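Local coordinates for peptidyl tryptophan dihydroxylase (PDB 7CTQ), which probably uses its flavin-adenine dinucleotide to dihydroxylate a peptidyl tryptophan, a step essential for making the tryptophylquinone cofactor of quinohemoprotein amine dehydrogenase, at residues R38-V43 with S160-W165; A209-Y214 with V239-S244. One frame throughout, in Å; residues are numbered along the deposited sequence.

Contact 1: residues R38-V43 with S160-W165; sequences RRFAAV and SLLNVW
Phe40 holds its ring obliquely to the CD2 methyl of Leu162, which meets the CE2 side of the ring at 3.4 Å from CE2. The imidazole of His240 lies on the same side of the ring plane as that methyl, its plane about 20° from that of the phenyl, and the side chain of Arg242 packs against the CZ end of the ring. The contact lays the loop between strands 31-35 and 43-46 against one face of the mixed sheet of this FAD-dependent monooxygenase, at strand 158-166, which runs antiparallel to both of its neighbours, 193-201 and 238-243. Phe40 has CG between its backbone N and carbonyl carbon (chi1 70°), which turns the ring to the strand, and Leu162 comes to meet it from the opposite direction. Leu162 keeps CG anti to its own N, which carries the branched end out toward the loop. No hydrogen bond joins loop and strand: the nearest CA atoms, of Ala41 and Val164, are 7.4 Å apart, and the Phe40 ring and methyl groups lie between the two segments. Ala41 CB faces Val164 CG1 at 4.3 Å. The contact also buries a carbonyl oxygen with no polar partner in the model: Ala41 O, 3.7 Å from Val164 CG2.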
ATOM      1  N   ARG A  38       0.148  -9.937  18.211  1.00107.79           N
ATOM      2  CA  ARG A  38      -0.277  -8.553  18.362  1.00107.13           C
ATOM      3  C   ARG A  38       0.927  -7.625  18.389  1.00108.86           C
ATOM      4  O   ARG A  38       2.082  -8.055  18.324  1.00106.10           O
ATOM      5  CB  ARG A  38      -1.109  -8.365  19.635  1.00108.53           C
ATOM      6  CG  ARG A  38      -2.352  -9.241  19.705  1.00112.86           C
ATOM      7  CD  ARG A  38      -3.056  -9.176  21.055  1.00111.58           C
ATOM      8  NE  ARG A  38      -2.940  -7.873  21.713  1.00111.62           N
ATOM      9  CZ  ARG A  38      -3.431  -6.731  21.232  1.00107.60           C
ATOM     10  NH1 ARG A  38      -4.092  -6.719  20.083  1.00104.25           N
ATOM     11  NH2 ARG A  38      -3.268  -5.600  21.905  1.00102.20           N
ATOM     12  N   ARG A  39       0.630  -6.331  18.481  1.00115.30           N
ATOM     13  CA  ARG A  39       1.608  -5.271  18.686  1.00118.12           C
ATOM     14  C   ARG A  39       0.894  -4.141  19.428  1.00112.47           C
ATOM     15  O   ARG A  39      -0.195  -4.337  19.979  1.00104.48           O
ATOM     16  CB  ARG A  39       2.226  -4.841  17.345  1.00118.96           C
ATOM     17  CG  ARG A  39       3.585  -4.140  17.439  1.00117.50           C
ATOM     18  CD  ARG A  39       4.403  -4.619  18.635  1.00120.03           C
ATOM     19  NE  ARG A  39       4.874  -5.996  18.489  1.00123.27           N
ATOM     20  CZ  ARG A  39       6.061  -6.332  17.990  1.00125.14           C
ATOM     21  NH1 ARG A  39       6.903  -5.388  17.585  1.00123.95           N
ATOM     22  NH2 ARG A  39       6.411  -7.611  17.896  1.00120.96           N
ATOM     23  N   PHE A  40       1.497  -2.952  19.439  1.00114.62           N
ATOM     24  CA  PHE A  40       0.934  -1.846  20.203  1.00111.93           C
ATOM     25  C   PHE A  40      -0.447  -1.458  19.672  1.00108.59           C
ATOM     26  O   PHE A  40      -0.821  -1.752  18.531  1.00103.04           O
ATOM     27  CB  PHE A  40       1.869  -0.630  20.178  1.00 96.88           C
ATOM     28  CG  PHE A  40       1.964   0.042  18.836  1.00 99.42           C
ATOM     29  CD1 PHE A  40       2.870  -0.406  17.882  1.00113.89           C
ATOM     30  CD2 PHE A  40       1.156   1.124  18.526  1.00 86.05           C
ATOM     31  CE1 PHE A  40       2.965   0.210  16.643  1.00102.45           C
ATOM     32  CE2 PHE A  40       1.245   1.738  17.287  1.00 92.90           C
ATOM     33  CZ  PHE A  40       2.150   1.283  16.347  1.00 90.05           C
ATOM     34  N   ALA A  41      -1.213  -0.797  20.534  1.00107.79           N
ATOM     35  CA  ALA A  41      -2.543  -0.319  20.177  1.00 96.51           C
ATOM     36  C   ALA A  41      -2.417   0.774  19.122  1.00 92.95           C
ATOM     37  O   ALA A  41      -1.926   1.870  19.410  1.00 88.93           O
ATOM     38  CB  ALA A  41      -3.261   0.195  21.422  1.00 76.66           C
ATOM     39  N   ALA A  42      -2.839   0.479  17.896  1.00 84.92           N
ATOM     40  CA  ALA A  42      -2.859   1.467  16.827  1.00 72.03           C
ATOM     41  C   ALA A  42      -4.245   1.491  16.213  1.00 68.00           C
ATOM     42  O   ALA A  42      -4.796   0.435  15.890  1.00 82.02           O
ATOM     43  CB  ALA A  42      -1.815   1.150  15.755  1.00 82.78           C
ATOM     44  N   VAL A  43      -4.816   2.682  16.059  1.00 63.63           N
ATOM     45  CA  VAL A  43      -6.064   2.844  15.328  1.00 69.91           C
ATOM     46  C   VAL A  43      -5.824   3.792  14.166  1.00 67.35           C
ATOM     47  O   VAL A  43      -5.173   4.834  14.318  1.00 71.88           O
ATOM     48  CB  VAL A  43      -7.223   3.326  16.222  1.00 66.24           C
ATOM     49  CG1 VAL A  43      -7.275   2.486  17.484  1.00 68.63           C
ATOM     50  CG2 VAL A  43      -7.136   4.827  16.524  1.00 61.34           C
ATOM     51  N   SER A 160       6.717   9.389  12.575  1.00 33.86           N
ATOM     52  CA  SER A 160       5.415   9.594  13.181  1.00 35.06           C
ATOM     53  C   SER A 160       5.558   9.256  14.662  1.00 38.05           C
ATOM     54  O   SER A 160       5.980   8.149  15.007  1.00 37.65           O
ATOM     55  CB  SER A 160       4.348   8.735  12.494  1.00 38.78           C
ATOM     56  OG  SER A 160       4.130   9.185  11.152  1.00 38.65           O
ATOM     57  N   LEU A 161       5.278  10.230  15.524  1.00 38.82           N
ATOM     58  CA  LEU A 161       5.347  10.049  16.972  1.00 43.11           C
ATOM     59  C   LEU A 161       3.939   9.860  17.516  1.00 40.84           C
ATOM     60  O   LEU A 161       3.041  10.652  17.214  1.00 37.27           O
ATOM     61  CB  LEU A 161       6.006  11.248  17.653  1.00 41.68           C
ATOM     62  CG  LEU A 161       7.364  11.717  17.140  1.00 39.65           C
ATOM     63  CD1 LEU A 161       7.752  12.991  17.867  1.00 43.59           C
ATOM     64  CD2 LEU A 161       8.411  10.631  17.327  1.00 42.95           C
ATOM     65  N   LEU A 162       3.759   8.838  18.346  1.00 38.38           N
ATOM     66  CA  LEU A 162       2.440   8.399  18.765  1.00 42.24           C
ATOM     67  C   LEU A 162       2.310   8.442  20.289  1.00 44.02           C
ATOM     68  O   LEU A 162       3.203   7.984  21.010  1.00 39.57           O
ATOM     69  CB  LEU A 162       2.176   6.988  18.234  1.00 43.92           C
ATOM     70  CG  LEU A 162       1.087   6.222  18.975  1.00 57.76           C
ATOM     71  CD1 LEU A 162      -0.272   6.672  18.481  1.00 47.69           C
ATOM     72  CD2 LEU A 162       1.271   4.734  18.790  1.00 62.52           C
ATOM     73  N   ASN A 163       1.202   8.999  20.773  1.00 37.27           N
ATOM     74  CA  ASN A 163       0.812   8.904  22.176  1.00 40.11           C
ATOM     75  C   ASN A 163      -0.459   8.075  22.274  1.00 38.17           C
ATOM     76  O   ASN A 163      -1.396   8.270  21.490  1.00 41.75           O
ATOM     77  CB  ASN A 163       0.575  10.282  22.793  1.00 36.04           C
ATOM     78  CG  ASN A 163       1.852  10.941  23.300  1.00 39.13           C
ATOM     79  OD1 ASN A 163       1.977  12.159  23.253  1.00 38.36           O
ATOM     80  ND2 ASN A 163       2.791  10.143  23.811  1.00 40.93           N
ATOM     81  N   VAL A 164      -0.486   7.147  23.230  1.00 36.95           N
ATOM     82  CA  VAL A 164      -1.631   6.274  23.458  1.00 36.38           C
ATOM     83  C   VAL A 164      -1.965   6.320  24.942  1.00 39.88           C
ATOM     84  O   VAL A 164      -1.076   6.155  25.782  1.00 41.22           O
ATOM     85  CB  VAL A 164      -1.339   4.825  23.026  1.00 43.55           C
ATOM     86  CG1 VAL A 164      -2.512   3.938  23.384  1.00 45.16           C
ATOM     87  CG2 VAL A 164      -1.052   4.755  21.525  1.00 40.97           C
ATOM     88  N   TRP A 165      -3.234   6.541  25.266  1.00 41.35           N
ATOM     89  CA  TRP A 165      -3.650   6.611  26.663  1.00 45.08           C
ATOM     90  C   TRP A 165      -5.132   6.266  26.755  1.00 50.39           C
ATOM     91  O   TRP A 165      -5.805   6.054  25.741  1.00 40.17           O
ATOM     92  CB  TRP A 165      -3.353   7.990  27.259  1.00 38.65           C
ATOM     93  CG  TRP A 165      -4.176   9.096  26.693  1.00 34.38           C
ATOM     94  CD1 TRP A 165      -5.250   9.699  27.278  1.00 35.85           C
ATOM     95  CD2 TRP A 165      -3.986   9.756  25.435  1.00 41.24           C
ATOM     96  NE1 TRP A 165      -5.745  10.688  26.465  1.00 36.12           N
ATOM     97  CE2 TRP A 165      -4.987  10.744  25.325  1.00 42.87           C
ATOM     98  CE3 TRP A 165      -3.072   9.599  24.382  1.00 40.43           C
ATOM     99  CZ2 TRP A 165      -5.104  11.574  24.201  1.00 40.55           C
ATOM    100  CZ3 TRP A 165      -3.187  10.425  23.273  1.00 36.61           C
ATOM    101  CH2 TRP A 165      -4.195  11.399  23.190  1.00 40.06           C
TER

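Contact 2: residues A209-Y214 with V239-S244; sequences AGLADY and VHARSS. With FAD (flavin-adenine dinucleotide), chain C.
Helix 208-220 packs across the strand 238-243, and the strand then carries Arg242 to the flavin; the axes of the two short segments approach to 8.8 Å with 108° between their N-to-C directions. Leu211 CB lies 4.1 Å from Val239 CG1. The other branch of the valine, CG2, lies alongside Ala212, 3.9 Å from its CB. Val239 can serve both because CG1 is anti to its backbone N (chi1 -167°) while CG2 stands beside that N, so each methyl faces its own helix residue. Further along the strand, Leu211 CD1 reaches Ala241 CB at 4.3 Å. This is a small apolar helix-on-sheet contact near the protein surface, without a hydrogen bond across it; Asn163 and Leu161 of the adjoining strand 158-166 continue the same sheet face. His240 leaves from the opposite face and gives NE2 a hydrogen-bond partner in Glu238 OE1. Arg242 also leaves from that face, and its chain, bent at chi2 and chi3, turns the guanidinium to the dimethylbenzene end of FAD. C7M lies over one face of the guanidinium, displaced toward its rim, 3.5 Å from Arg242 CZ. NH1 sits over the C7-C8 bond, 3.2 Å from FAD C7. With only an alanine in place of Arg242, the C7-C8 end of the isoalloxazine is likely to lose the guanidinium lying over it, leaving a gap there. Ser278, Glu44, Arg91 and the backbone of Asp262 and Ile275 hydrogen-bond FAD at other points.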
ATOM      1  N   ALA A 209      15.136   9.859  25.309  1.00 51.48           N
ATOM      2  CA  ALA A 209      14.841  10.465  26.602  1.00 57.08           C
ATOM      3  C   ALA A 209      14.000  11.728  26.466  1.00 54.14           C
ATOM      4  O   ALA A 209      13.278  12.090  27.399  1.00 52.69           O
ATOM      5  CB  ALA A 209      16.144  10.770  27.341  1.00 52.10           C
ATOM      6  N   GLY A 210      14.073  12.413  25.330  1.00 45.57           N
ATOM      7  CA  GLY A 210      13.350  13.661  25.185  1.00 47.85           C
ATOM      8  C   GLY A 210      11.988  13.575  24.521  1.00 44.59           C
ATOM      9  O   GLY A 210      11.287  14.592  24.451  1.00 43.06           O
ATOM     10  N   LEU A 211      11.591  12.380  24.060  1.00 46.17           N
ATOM     11  CA  LEU A 211      10.396  12.241  23.227  1.00 47.55           C
ATOM     12  C   LEU A 211       9.114  12.470  24.017  1.00 43.46           C
ATOM     13  O   LEU A 211       8.168  13.082  23.502  1.00 36.51           O
ATOM     14  CB  LEU A 211      10.359  10.856  22.585  1.00 49.33           C
ATOM     15  CG  LEU A 211      11.387  10.613  21.489  1.00 60.66           C
ATOM     16  CD1 LEU A 211      11.217   9.215  20.917  1.00 58.53           C
ATOM     17  CD2 LEU A 211      11.268  11.683  20.407  1.00 51.81           C
ATOM     18  N   ALA A 212       9.053  11.967  25.256  1.00 40.03           N
ATOM     19  CA  ALA A 212       7.841  12.113  26.057  1.00 33.41           C
ATOM     20  C   ALA A 212       7.512  13.584  26.281  1.00 33.70           C
ATOM     21  O   ALA A 212       6.373  14.015  26.056  1.00 36.16           O
ATOM     22  CB  ALA A 212       8.001  11.383  27.391  1.00 31.35           C
ATOM     23  N   ASP A 213       8.508  14.375  26.708  1.00 32.88           N
ATOM     24  CA  ASP A 213       8.297  15.814  26.901  1.00 30.07           C
ATOM     25  C   ASP A 213       7.947  16.513  25.601  1.00 40.34           C
ATOM     26  O   ASP A 213       7.192  17.496  25.593  1.00 32.54           O
ATOM     27  CB  ASP A 213       9.546  16.462  27.481  1.00 35.07           C
ATOM     28  CG  ASP A 213       9.711  16.182  28.962  1.00 40.30           C
ATOM     29  OD1 ASP A 213       8.693  16.009  29.652  1.00 36.89           O
ATOM     30  OD2 ASP A 213      10.861  16.163  29.425  1.00 36.49           O
ATOM     31  N   TYR A 214       8.563  16.070  24.504  1.00 38.66           N
ATOM     32  CA  TYR A 214       8.310  16.679  23.207  1.00 38.69           C
ATOM     33  C   TYR A 214       6.859  16.477  22.790  1.00 30.29           C
ATOM     34  O   TYR A 214       6.172  17.428  22.407  1.00 34.94           O
ATOM     35  CB  TYR A 214       9.275  16.083  22.176  1.00 41.30           C
ATOM     36  CG  TYR A 214       9.205  16.727  20.819  1.00 40.65           C
ATOM     37  CD1 TYR A 214      10.001  17.823  20.505  1.00 40.95           C
ATOM     38  CD2 TYR A 214       8.332  16.242  19.851  1.00 45.27           C
ATOM     39  CE1 TYR A 214       9.939  18.419  19.252  1.00 40.26           C
ATOM     40  CE2 TYR A 214       8.262  16.827  18.591  1.00 47.59           C
ATOM     41  CZ  TYR A 214       9.063  17.915  18.300  1.00 50.99           C
ATOM     42  OH  TYR A 214       8.990  18.497  17.055  1.00 50.05           O
ATOM     43  N   VAL A 239       4.522   6.429  24.674  1.00 40.37           N
ATOM     44  CA  VAL A 239       5.193   7.180  23.614  1.00 43.19           C
ATOM     45  C   VAL A 239       5.847   6.178  22.673  1.00 45.66           C
ATOM     46  O   VAL A 239       6.601   5.305  23.118  1.00 38.19           O
ATOM     47  CB  VAL A 239       6.253   8.163  24.158  1.00 47.76           C
ATOM     48  CG1 VAL A 239       6.690   9.126  23.060  1.00 52.84           C
ATOM     49  CG2 VAL A 239       5.723   8.946  25.344  1.00 49.53           C
ATOM     50  N   HIS A 240       5.551   6.298  21.377  1.00 44.61           N
ATOM     51  CA  HIS A 240       6.122   5.420  20.362  1.00 46.53           C
ATOM     52  C   HIS A 240       6.547   6.249  19.161  1.00 52.33           C
ATOM     53  O   HIS A 240       5.902   7.247  18.817  1.00 47.85           O
ATOM     54  CB  HIS A 240       5.137   4.346  19.887  1.00 44.69           C
ATOM     55  CG  HIS A 240       4.560   3.507  20.982  1.00 51.34           C
ATOM     56  ND1 HIS A 240       5.112   2.305  21.369  1.00 62.77           N
ATOM     57  CD2 HIS A 240       3.461   3.681  21.756  1.00 53.08           C
ATOM     58  CE1 HIS A 240       4.385   1.779  22.339  1.00 57.85           C
ATOM     59  NE2 HIS A 240       3.376   2.594  22.591  1.00 52.59           N
ATOM     60  N   ALA A 241       7.635   5.826  18.520  1.00 37.86           N
ATOM     61  CA  ALA A 241       8.156   6.500  17.341  1.00 49.91           C
ATOM     62  C   ALA A 241       8.193   5.506  16.183  1.00 47.84           C
ATOM     63  O   ALA A 241       8.731   4.403  16.322  1.00 44.95           O
ATOM     64  CB  ALA A 241       9.540   7.090  17.629  1.00 44.39           C
ATOM     65  N   ARG A 242       7.592   5.888  15.053  1.00 47.94           N
ATOM     66  CA  ARG A 242       7.485   5.045  13.866  1.00 39.72           C
ATOM     67  C   ARG A 242       8.159   5.745  12.699  1.00 47.30           C
ATOM     68  O   ARG A 242       7.864   6.916  12.424  1.00 42.52           O
ATOM     69  CB  ARG A 242       6.023   4.761  13.495  1.00 43.16           C
ATOM     70  CG  ARG A 242       5.228   3.972  14.529  1.00 65.57           C
ATOM     71  CD  ARG A 242       4.136   3.087  13.886  1.00 72.68           C
ATOM     72  NE  ARG A 242       2.792   3.501  14.295  1.00 80.61           N
ATOM     73  CZ  ARG A 242       1.697   3.426  13.534  1.00 76.10           C
ATOM     74  NH1 ARG A 242       1.746   2.891  12.312  1.00 75.30           N
ATOM     75  NH2 ARG A 242       0.531   3.843  14.011  1.00 71.75           N
ATOM     76  N   SER A 243       9.036   5.032  12.001  1.00 45.83           N
ATOM     77  CA  SER A 243       9.481   5.521  10.704  1.00 47.31           C
ATOM     78  C   SER A 243       8.302   5.483   9.740  1.00 37.37           C
ATOM     79  O   SER A 243       7.662   4.440   9.569  1.00 41.76           O
ATOM     80  CB  SER A 243      10.640   4.689  10.171  1.00 38.08           C
ATOM     81  OG  SER A 243      11.019   5.140   8.869  1.00 49.34           O
ATOM     82  N   SER A 244       7.981   6.634   9.148  1.00 34.14           N
ATOM     83  CA  SER A 244       6.898   6.730   8.176  1.00 36.09           C
ATOM     84  C   SER A 244       7.404   7.245   6.833  1.00 33.57           C
ATOM     85  O   SER A 244       6.627   7.797   6.046  1.00 35.96           O
ATOM     86  CB  SER A 244       5.780   7.618   8.714  1.00 37.45           C
ATOM     87  OG  SER A 244       6.292   8.896   9.029  1.00 38.52           O
TER
HETATM   88  PA  FAD C 501       1.385  -4.988   8.430  1.00 44.94           P
HETATM   89  O1A FAD C 501      -0.031  -4.568   8.492  1.00 40.84           O
HETATM   90  O2A FAD C 501       2.311  -4.117   9.267  1.00 47.92           O
HETATM   91  O5B FAD C 501       1.473  -6.514   8.756  1.00 46.60           O
HETATM   92  C5B FAD C 501       2.712  -7.126   9.163  1.00 44.08           C
HETATM   93  C4B FAD C 501       2.346  -8.262  10.082  1.00 59.27           C
HETATM   94  O4B FAD C 501       3.524  -9.060  10.341  1.00 61.30           O
HETATM   95  C3B FAD C 501       1.786  -7.859  11.450  1.00 65.72           C
HETATM   96  O3B FAD C 501       0.740  -8.747  11.835  1.00 68.73           O
HETATM   97  C2B FAD C 501       3.014  -7.952  12.366  1.00 66.47           C
HETATM   98  O2B FAD C 501       2.687  -8.271  13.718  1.00 74.80           O
HETATM   99  C1B FAD C 501       3.750  -9.132  11.732  1.00 69.39           C
HETATM  100  N9A FAD C 501       5.183  -9.222  11.975  1.00 64.79           N
HETATM  101  C8A FAD C 501       6.111  -8.222  12.040  1.00 68.96           C
HETATM  102  N7A FAD C 501       7.337  -8.627  12.263  1.00 69.28           N
HETATM  103  C5A FAD C 501       7.197  -9.997  12.386  1.00 65.78           C
HETATM  104  C6A FAD C 501       8.120 -11.030  12.652  1.00 62.70           C
HETATM  105  N6A FAD C 501       9.422 -10.830  12.848  1.00 66.60           N
HETATM  106  N1A FAD C 501       7.654 -12.305  12.704  1.00 58.01           N
HETATM  107  C2A FAD C 501       6.350 -12.517  12.509  1.00 60.19           C
HETATM  108  N3A FAD C 501       5.392 -11.618  12.254  1.00 64.30           N
HETATM  109  C4A FAD C 501       5.879 -10.375  12.202  1.00 69.36           C
HETATM  110  N1  FAD C 501      -3.138   2.868   6.679  1.00 49.19           N
HETATM  111  C2  FAD C 501      -4.460   3.206   6.606  1.00 44.70           C
HETATM  112  O2  FAD C 501      -5.236   2.629   5.843  1.00 45.91           O
HETATM  113  N3  FAD C 501      -4.956   4.212   7.410  1.00 48.47           N
HETATM  114  C4  FAD C 501      -4.234   4.949   8.326  1.00 55.73           C
HETATM  115  O4  FAD C 501      -4.790   5.815   8.999  1.00 52.80           O
HETATM  116  C4X FAD C 501      -2.832   4.587   8.398  1.00 49.98           C
HETATM  117  N5  FAD C 501      -2.072   5.242   9.236  1.00 50.47           N
HETATM  118  C5X FAD C 501      -0.732   4.898   9.305  1.00 49.53           C
HETATM  119  C6  FAD C 501       0.096   5.591  10.189  1.00 48.79           C
HETATM  120  C7  FAD C 501       1.452   5.295  10.283  1.00 52.47           C
HETATM  121  C7M FAD C 501       2.316   6.061  11.250  1.00 43.83           C
HETATM  122  C8  FAD C 501       1.998   4.286   9.474  1.00 50.23           C
HETATM  123  C8M FAD C 501       3.459   3.933   9.558  1.00 44.60           C
HETATM  124  C9  FAD C 501       1.175   3.589   8.595  1.00 46.80           C
HETATM  125  C9A FAD C 501      -0.178   3.891   8.500  1.00 51.06           C
HETATM  126  N10 FAD C 501      -1.036   3.197   7.623  1.00 48.02           N
HETATM  127  C10 FAD C 501      -2.372   3.533   7.533  1.00 47.96           C
HETATM  128  C1' FAD C 501      -0.503   2.169   6.728  1.00 42.11           C
HETATM  129  C2' FAD C 501      -0.838   0.744   7.140  1.00 47.80           C
HETATM  130  O2' FAD C 501      -0.511   0.507   8.509  1.00 44.68           O
HETATM  131  C3' FAD C 501      -0.043  -0.206   6.248  1.00 44.22           C
HETATM  132  O3' FAD C 501      -0.197   0.234   4.903  1.00 43.02           O
HETATM  133  C4' FAD C 501      -0.447  -1.675   6.315  1.00 47.88           C
HETATM  134  O4' FAD C 501      -0.698  -2.085   7.662  1.00 50.93           O
HETATM  135  C5' FAD C 501       0.611  -2.552   5.689  1.00 38.49           C
HETATM  136  O5' FAD C 501       0.100  -3.890   5.597  1.00 36.90           O
HETATM  137  P   FAD C 501       1.059  -5.118   5.618  1.00 41.06           P
HETATM  138  O1P FAD C 501       2.006  -4.966   4.419  1.00 39.11           O
HETATM  139  O2P FAD C 501       0.287  -6.389   5.705  1.00 41.78           O
HETATM  140  O3P FAD C 501       1.914  -4.890   6.936  1.00 42.53           O

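How the contacts relate
Contacts 1 and 2, with centres 11 Å apart, lie on opposite faces of the same sheet through its antiparallel neighbours 158-166 and 238-243. Probable hydrogen bonds tie these strands: Leu162 N to His240 O and Ser160 N to Arg242 O, each 2.7 Å; Ser160 OG is also hydrogen-bonded to Ser244 OG. On the loop side Phe40 CZ abuts Arg242 NE at 3.1 Å, and the Phe40 ring of contact 1 lies on the side of the guanidinium opposite the flavin; the side chain of Phe40 is about 7 Å from FAD. On the helix side Asn163 ND2 comes within 3.5 Å of Val239 CG2. Ser160 and Arg242 both belong to the FAD pocket.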